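Local atomic coordinates of putative O-acetylhomoserine (Thiol)-lyase (Campylobacter jejuni, PDB entry 4OC9), a protein that probably uses pyridoxal 5'-phosphate to make homocysteine from O-acetylhomoserine and a sulfur donor. Residues L375-H378 against T382-S385. Numbering follows the deposited sequence.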
loop_
_atom_site.group_PDB
_atom_site.type_symbol
_atom_site.label_atom_id
_atom_site.label_comp_id
_atom_site.label_asym_id
_atom_site.label_seq_id
_atom_site.Cartn_x
_atom_site.Cartn_y
_atom_site.Cartn_z
ATOM N N LEU D 375 -14.439 -18.056 -10.700
ATOM C CA LEU D 375 -14.628 -18.761 -9.443
ATOM C C LEU D 375 -15.844 -19.687 -9.423
ATOM O O LEU D 375 -16.823 -19.514 -10.172
ATOM C CB LEU D 375 -14.847 -17.750 -8.325
ATOM C CG LEU D 375 -13.843 -16.606 -8.237
ATOM C CD1 LEU D 375 -14.233 -15.674 -7.116
ATOM C CD2 LEU D 375 -12.422 -17.104 -8.055
ATOM N N ILE D 376 -15.779 -20.675 -8.538
ATOM C CA ILE D 376 -16.858 -21.656 -8.413
ATOM C C ILE D 376 -17.125 -22.021 -6.981
ATOM O O ILE D 376 -16.224 -22.019 -6.173
ATOM C CB ILE D 376 -16.528 -22.922 -9.239
ATOM C CG1 ILE D 376 -17.667 -23.948 -9.141
ATOM C CG2 ILE D 376 -15.225 -23.555 -8.792
ATOM C CD1 ILE D 376 -17.566 -25.123 -10.106
ATOM N N ILE D 377 -18.375 -22.324 -6.691
ATOM C CA ILE D 377 -18.814 -22.724 -5.371
ATOM C C ILE D 377 -20.164 -23.452 -5.377
ATOM O O ILE D 377 -20.924 -23.339 -6.319
ATOM C CB ILE D 377 -18.979 -21.518 -4.469
ATOM C CG1 ILE D 377 -18.808 -22.052 -3.011
ATOM C CG2 ILE D 377 -20.271 -20.746 -4.902
ATOM C CD1 ILE D 377 -18.195 -21.020 -2.125
ATOM N N HIS D 378 -20.413 -24.227 -4.319
ATOM C CA HIS D 378 -21.661 -24.996 -4.100
ATOM C C HIS D 378 -22.401 -24.346 -2.913
ATOM O O HIS D 378 -22.157 -24.718 -1.766
ATOM C CB HIS D 378 -21.321 -26.428 -3.721
ATOM C CG HIS D 378 -22.521 -27.285 -3.490
ATOM N ND1 HIS D 378 -23.237 -27.268 -2.313
ATOM C CD2 HIS D 378 -23.105 -28.224 -4.278
ATOM C CE1 HIS D 378 -24.223 -28.144 -2.390
ATOM N NE2 HIS D 378 -24.171 -28.733 -3.577
ATOM N N THR D 382 -22.330 -23.901 1.736
ATOM C CA THR D 382 -21.378 -22.850 1.862
ATOM C C THR D 382 -21.966 -21.434 2.060
ATOM O O THR D 382 -22.258 -21.052 3.202
ATOM C CB THR D 382 -20.452 -22.967 0.598
ATOM O OG1 THR D 382 -19.840 -24.271 0.523
ATOM C CG2 THR D 382 -19.373 -21.988 0.625
ATOM N N THR D 383 -22.145 -20.663 0.984
ATOM C CA THR D 383 -22.663 -19.264 1.059
ATOM C C THR D 383 -24.063 -19.122 1.644
ATOM O O THR D 383 -24.408 -18.101 2.230
ATOM C CB THR D 383 -22.662 -18.569 -0.325
ATOM O OG1 THR D 383 -23.534 -19.271 -1.235
ATOM C CG2 THR D 383 -21.234 -18.489 -0.901
ATOM N N HIS D 384 -24.877 -20.147 1.450
ATOM C CA HIS D 384 -26.233 -20.164 1.963
ATOM C C HIS D 384 -26.408 -21.359 2.900
ATOM O O HIS D 384 -27.501 -21.900 3.090
ATOM C CB HIS D 384 -27.207 -20.104 0.796
ATOM C CG HIS D 384 -27.176 -18.784 0.093
ATOM N ND1 HIS D 384 -26.119 -18.381 -0.694
ATOM C CD2 HIS D 384 -28.091 -17.791 0.033
ATOM C CE1 HIS D 384 -26.367 -17.181 -1.182
ATOM N NE2 HIS D 384 -27.565 -16.807 -0.767
ATOM N N SER D 385 -25.286 -21.715 3.522
ATOM C CA SER D 385 -25.199 -22.801 4.487
ATOM C C SER D 385 -26.039 -22.487 5.740
ATOM O O SER D 385 -26.590 -23.393 6.372
ATOM C CB SER D 385 -23.733 -23.004 4.899
ATOM O OG SER D 385 -23.599 -24.024 5.872
#
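Ile-377 and Thr-382 meet tip to tip where strand 375-377, an inner strand of the smaller mixed sheet of this fold type I PLP-dependent enzyme of the trans-sulfuration family, runs out into a loop whose residues Thr-382 to Ser-385 form a type I beta turn. The ethyl arm of Ile-377 does the touching: CG1 lies anti to the backbone N (chi1 -155°) and is aimed at the methyl of Thr-382, with CG1 to CG2 at 3.7 Å. In Thr-382, chi1 of -57° sets OG1 beside the backbone N and near the carbonyl of His-378, and places CG2 anti to that N. OG1 to His-378 O is 3.3 Å, a long, weak hydrogen bond and not a settled one, because another acceptor is within reach of the same proton. A second methyl, CG2 of Thr-383, lies near the end of the isoleucine arm, though the exact placing of CD1 is doubtful. The His-378 ring turns to the carbonyl of Lys-399 through NE2. Phe-45 of the second subunit packs on Thr-382. Ser-385 N closes the turn on Thr-382 O at 3.1 Å. Within it, Thr-383 OG1 sits at the edge of the His-384 ring and in its plane, hydrogen-bonded to ND1 at 2.8 Å.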